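Local atomic coordinates of N-alpha-acetyltransferase (Sulfolobus solfataricus P2, PDB entry 4R3L), a protein that transfers an acetyl group from acetyl-CoA to the free alpha-amino group at protein N-termini, with a preference for N-terminal serine. Residues I103-L108 / I136-K141. Numbering follows the deposited sequence.
With COA (coenzyme A), chain C.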
ATOM      1  N   ILE A 103      -9.607   7.488   5.391  1.00 19.50           N
ATOM      2  CA  ILE A 103      -9.447   6.037   5.386  1.00 21.42           C
ATOM      3  C   ILE A 103      -8.047   5.641   4.919  1.00 17.93           C
ATOM      4  O   ILE A 103      -7.377   4.829   5.569  1.00 19.14           O
ATOM      5  CB  ILE A 103     -10.501   5.338   4.514  1.00 20.14           C
ATOM      6  CG1 ILE A 103     -11.873   5.419   5.201  1.00 21.67           C
ATOM      7  CG2 ILE A 103     -10.115   3.866   4.285  1.00 20.36           C
ATOM      8  CD1 ILE A 103     -13.029   4.917   4.371  1.00 25.27           C
ATOM      9  N   ALA A 104      -7.594   6.206   3.803  1.00 19.02           N
ATOM     10  CA  ALA A 104      -6.276   5.806   3.285  1.00 21.09           C
ATOM     11  C   ALA A 104      -5.194   6.216   4.270  1.00 20.28           C
ATOM     12  O   ALA A 104      -4.229   5.488   4.496  1.00 17.11           O
ATOM     13  CB  ALA A 104      -6.012   6.412   1.919  1.00 21.53           C
ATOM     14  N   THR A 105      -5.364   7.386   4.883  1.00 18.34           N
ATOM     15  CA  THR A 105      -4.389   7.831   5.866  1.00 15.68           C
ATOM     16  C   THR A 105      -4.296   6.862   7.021  1.00 16.53           C
ATOM     17  O   THR A 105      -3.200   6.543   7.472  1.00 15.60           O
ATOM     18  CB  THR A 105      -4.725   9.246   6.408  1.00 18.55           C
ATOM     19  OG1 THR A 105      -4.603  10.189   5.342  1.00 22.97           O
ATOM     20  CG2 THR A 105      -3.761   9.625   7.516  1.00 19.98           C
ATOM     21  N   THR A 106      -5.436   6.374   7.507  1.00 14.48           N
ATOM     22  CA  THR A 106      -5.378   5.495   8.657  1.00 13.96           C
ATOM     23  C   THR A 106      -4.923   4.089   8.250  1.00 14.33           C
ATOM     24  O   THR A 106      -4.250   3.420   9.024  1.00 14.84           O
ATOM     25  CB  THR A 106      -6.734   5.418   9.387  1.00 17.21           C
ATOM     26  OG1 THR A 106      -7.740   4.902   8.498  1.00 19.36           O
ATOM     27  CG2 THR A 106      -7.136   6.813   9.880  1.00 18.10           C
ATOM     28  N   LEU A 107      -5.279   3.653   7.043  1.00 14.46           N
ATOM     29  CA  LEU A 107      -4.759   2.361   6.553  1.00 14.86           C
ATOM     30  C   LEU A 107      -3.223   2.387   6.516  1.00 13.77           C
ATOM     31  O   LEU A 107      -2.551   1.445   6.956  1.00 15.41           O
ATOM     32  CB  LEU A 107      -5.316   2.022   5.158  1.00 15.29           C
ATOM     33  CG  LEU A 107      -6.778   1.556   5.107  1.00 17.40           C
ATOM     34  CD1 LEU A 107      -7.303   1.529   3.673  1.00 20.14           C
ATOM     35  CD2 LEU A 107      -6.935   0.181   5.759  1.00 17.65           C
ATOM     36  N   LEU A 108      -2.664   3.461   5.966  1.00 16.38           N
ATOM     37  CA  LEU A 108      -1.208   3.593   5.894  1.00 16.27           C
ATOM     38  C   LEU A 108      -0.575   3.652   7.274  1.00 16.39           C
ATOM     39  O   LEU A 108       0.471   3.060   7.493  1.00 18.37           O
ATOM     40  CB  LEU A 108      -0.807   4.836   5.095  1.00 17.32           C
ATOM     41  CG  LEU A 108      -0.859   4.719   3.574  1.00 21.52           C
ATOM     42  CD1 LEU A 108      -1.075   6.076   2.929  1.00 25.32           C
ATOM     43  CD2 LEU A 108       0.445   4.080   3.059  1.00 20.59           C
ATOM     44  N   ILE A 136      -0.742  10.946  -4.706  1.00 23.55           N
ATOM     45  CA  ILE A 136       0.519  11.642  -4.457  1.00 22.04           C
ATOM     46  C   ILE A 136       0.387  12.661  -3.326  1.00 31.24           C
ATOM     47  O   ILE A 136       1.301  12.834  -2.489  1.00 28.33           O
ATOM     48  CB  ILE A 136       1.015  12.351  -5.728  1.00 29.85           C
ATOM     49  CG1 ILE A 136       1.341  11.325  -6.821  1.00 27.89           C
ATOM     50  CG2 ILE A 136       2.235  13.200  -5.435  1.00 28.54           C
ATOM     51  CD1 ILE A 136       1.793  11.964  -8.120  1.00 32.71           C
ATOM     52  N   ALA A 137      -0.750  13.347  -3.310  1.00 34.41           N
ATOM     53  CA  ALA A 137      -1.037  14.321  -2.262  1.00 30.89           C
ATOM     54  C   ALA A 137      -1.074  13.637  -0.901  1.00 25.31           C
ATOM     55  O   ALA A 137      -0.510  14.147   0.068  1.00 32.25           O
ATOM     56  CB  ALA A 137      -2.359  15.031  -2.537  1.00 36.46           C
ATOM     57  N   LEU A 138      -1.746  12.489  -0.854  1.00 31.10           N
ATOM     58  CA  LEU A 138      -1.857  11.675   0.351  1.00 28.65           C
ATOM     59  C   LEU A 138      -0.459  11.380   0.898  1.00 33.42           C
ATOM     60  O   LEU A 138      -0.128  11.740   2.030  1.00 33.08           O
ATOM     61  CB  LEU A 138      -2.621  10.382   0.034  1.00 32.01           C
ATOM     62  CG  LEU A 138      -2.600   9.173   0.971  1.00 27.36           C
ATOM     63  CD1 LEU A 138      -3.443   9.435   2.189  1.00 29.33           C
ATOM     64  CD2 LEU A 138      -3.067   7.903   0.241  1.00 28.02           C
ATOM     65  N   TYR A 139       0.371  10.758   0.064  1.00 27.05           N
ATOM     66  CA  TYR A 139       1.713  10.360   0.475  1.00 26.74           C
ATOM     67  C   TYR A 139       2.605  11.541   0.880  1.00 23.30           C
ATOM     68  O   TYR A 139       3.382  11.447   1.835  1.00 24.62           O
ATOM     69  CB  TYR A 139       2.377   9.562  -0.652  1.00 20.74           C
ATOM     70  CG  TYR A 139       1.537   8.406  -1.168  1.00 22.92           C
ATOM     71  CD1 TYR A 139       0.773   7.622  -0.308  1.00 26.69           C
ATOM     72  CD2 TYR A 139       1.504   8.104  -2.517  1.00 22.60           C
ATOM     73  CE1 TYR A 139       0.012   6.560  -0.794  1.00 27.00           C
ATOM     74  CE2 TYR A 139       0.747   7.066  -3.002  1.00 22.90           C
ATOM     75  CZ  TYR A 139      -0.001   6.298  -2.144  1.00 27.29           C
ATOM     76  OH  TYR A 139      -0.744   5.249  -2.657  1.00 26.95           O
ATOM     77  N   GLU A 140       2.530  12.651   0.159  1.00 29.36           N
ATOM     78  CA  GLU A 140       3.344  13.805   0.549  1.00 30.20           C
ATOM     79  C   GLU A 140       2.882  14.369   1.905  1.00 32.50           C
ATOM     80  O   GLU A 140       3.698  14.813   2.712  1.00 31.67           O
ATOM     81  CB  GLU A 140       3.314  14.887  -0.537  1.00 34.15           C
ATOM     82  CG  GLU A 140       4.151  14.530  -1.769  1.00 40.39           C
ATOM     83  CD  GLU A 140       4.006  15.538  -2.897  1.00 46.08           C
ATOM     84  OE1 GLU A 140       3.035  16.326  -2.868  1.00 45.75           O
ATOM     85  OE2 GLU A 140       4.861  15.538  -3.811  1.00 50.17           O
ATOM     86  N   LYS A 141       1.582  14.309   2.169  1.00 31.57           N
ATOM     87  CA  LYS A 141       1.064  14.718   3.476  1.00 35.55           C
ATOM     88  C   LYS A 141       1.612  13.846   4.603  1.00 35.03           C
ATOM     89  O   LYS A 141       1.796  14.318   5.721  1.00 32.36           O
ATOM     90  CB  LYS A 141      -0.466  14.683   3.496  1.00 36.95           C
ATOM     91  CG  LYS A 141      -1.129  16.022   3.192  1.00 45.90           C
ATOM     92  CD  LYS A 141      -2.387  16.220   4.034  1.00 44.84           C
ATOM     93  CE  LYS A 141      -3.053  17.566   3.750  1.00 56.89           C
ATOM     94  NZ  LYS A 141      -2.189  18.743   4.070  1.00 58.63           N
TER
HETATM   95  N1A COA C 400      -7.269  15.639  -4.257  1.00 42.62           N
HETATM   96  C2A COA C 400      -6.373  16.295  -3.491  1.00 47.28           C
HETATM   97  N3A COA C 400      -5.913  15.755  -2.361  1.00 46.38           N
HETATM   98  C4A COA C 400      -6.344  14.521  -1.952  1.00 41.82           C
HETATM   99  C5A COA C 400      -7.266  13.822  -2.716  1.00 38.55           C
HETATM  100  C6A COA C 400      -7.732  14.415  -3.900  1.00 42.09           C
HETATM  101  N6A COA C 400      -8.700  13.713  -4.736  1.00 39.79           N
HETATM  102  N7A COA C 400      -7.513  12.618  -2.067  1.00 38.31           N
HETATM  103  C8A COA C 400      -6.759  12.595  -0.933  1.00 37.36           C
HETATM  104  N9A COA C 400      -6.041  13.732  -0.855  1.00 36.93           N
HETATM  105  C1B COA C 400      -5.115  14.123   0.221  1.00 43.06           C
HETATM  106  C2B COA C 400      -5.701  15.223   1.015  1.00 44.21           C
HETATM  107  O2B COA C 400      -4.707  16.015   1.561  1.00 44.25           O
HETATM  108  C3B COA C 400      -6.366  14.520   2.088  1.00 40.72           C
HETATM  109  O3B COA C 400      -6.594  15.392   3.123  1.00 46.55           O
HETATM  110  P3B COA C 400      -7.996  16.084   3.252  1.00 57.95           P
HETATM  111  O7A COA C 400      -8.169  16.659   4.656  1.00 57.29           O
HETATM  112  O8A COA C 400      -9.056  15.082   3.014  1.00 43.01           O
HETATM  113  O9A COA C 400      -8.110  17.180   2.237  1.00 50.17           O
HETATM  114  C4B COA C 400      -5.361  13.495   2.421  1.00 38.69           C
HETATM  115  O4B COA C 400      -4.886  13.065   1.170  1.00 36.14           O
HETATM  116  C5B COA C 400      -5.955  12.340   3.112  1.00 36.19           C
HETATM  117  O5B COA C 400      -6.758  11.556   2.276  1.00 30.71           O
HETATM  118  P1A COA C 400      -7.610  10.307   2.732  1.00 27.49           P
HETATM  119  O1A COA C 400      -9.033  10.697   3.030  1.00 26.39           O
HETATM  120  O2A COA C 400      -6.951   9.650   3.875  1.00 23.34           O
HETATM  121  O3A COA C 400      -7.592   9.404   1.415  1.00 26.02           O
HETATM  122  P2A COA C 400      -8.788   8.541   0.857  1.00 28.07           P
HETATM  123  O4A COA C 400      -9.829   9.395   0.151  1.00 30.16           O
HETATM  124  O5A COA C 400      -9.389   7.709   1.946  1.00 24.42           O
HETATM  125  O6A COA C 400      -8.158   7.540  -0.232  1.00 24.89           O
HETATM  126  CBP COA C 400      -6.871   7.079  -2.255  1.00 22.34           C
HETATM  127  CCP COA C 400      -7.118   7.993  -1.017  1.00 27.64           C
HETATM  128  CDP COA C 400      -5.786   7.682  -3.106  1.00 26.28           C
HETATM  129  CEP COA C 400      -6.440   5.711  -1.730  1.00 25.61           C
HETATM  130  CAP COA C 400      -8.197   7.009  -2.979  1.00 29.45           C
HETATM  131  OAP COA C 400      -8.501   8.199  -3.710  1.00 29.36           O
HETATM  132  C9P COA C 400      -8.317   5.870  -3.974  1.00 26.20           C
HETATM  133  O9P COA C 400      -8.662   4.719  -3.594  1.00 27.72           O
HETATM  134  N8P COA C 400      -8.073   6.062  -5.387  1.00 28.73           N
HETATM  135  C7P COA C 400      -8.180   4.992  -6.376  1.00 30.22           C
HETATM  136  C6P COA C 400      -7.164   3.837  -6.143  1.00 34.65           C
HETATM  137  C5P COA C 400      -5.727   4.336  -6.018  1.00 31.66           C
HETATM  138  O5P COA C 400      -5.301   5.155  -6.872  1.00 31.23           O
HETATM  139  N4P COA C 400      -4.883   3.885  -4.909  1.00 30.42           N
HETATM  140  C3P COA C 400      -3.524   4.370  -4.781  1.00 30.71           C
HETATM  141  C2P COA C 400      -2.506   3.934  -5.827  1.00 40.76           C
HETATM  142  S1P COA C 400      -0.793   4.153  -5.469  1.00 52.53           S
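Helix segments 103-108 and 136-141 pass with their axes 10.6 Å apart and 49° between their directions, Thr105 lying nearest Leu138 along the backbones. Leu138 carries most of the contact. It swings CG to the side away from its own amide (chi1 164°), which carries both methyls toward the other helix: CD2 rests against Ala104 CB at 3.7 Å, while CD1 packs beside Thr105 OG1. Leu108 meets it tip to tip, its CD1 lying 3.8 Å from Leu138 CD2. The same Leu108 CD1 also touches the edge of the Tyr139 ring, in the ring plane, 3.9 Å from CE1. Leucine suits position 138 because its forked end can fill the gap between well-separated backbones, and Ile92 of strand 83-94 backs Ala104, Leu108 and Tyr139.

Coenzyme A runs between the two helices. Ala104 N donates a hydrogen bond to its O5A; Thr105 N (2.9 Å) and Thr105 OG1 (2.8 Å) both donate to its O2A, the rotamer with OG1 next to the backbone N (chi1 -66°) bringing hydroxyl beside amide. Ala104 CB lies 3.2 Å from coenzyme O6A, where a small side chain probably fits best; the helix dipole probably helps to stabilise the phosphate charge. On the other helix, Ala137 CB packs near adenine N3A, Lys141 CE lies near ribose hydroxyl O2B, and Tyr139 OH reaches to 3.0 Å from the coenzyme sulfur S1P, where the acetyl group would be carried. This is characteristic of the GNAT fold: the pyrophosphate-binding loop and helix N terminus, where Arg100 N and Gly102 N also bond the coenzyme, with helix 133-141 and strand 83-94 lining the cleft.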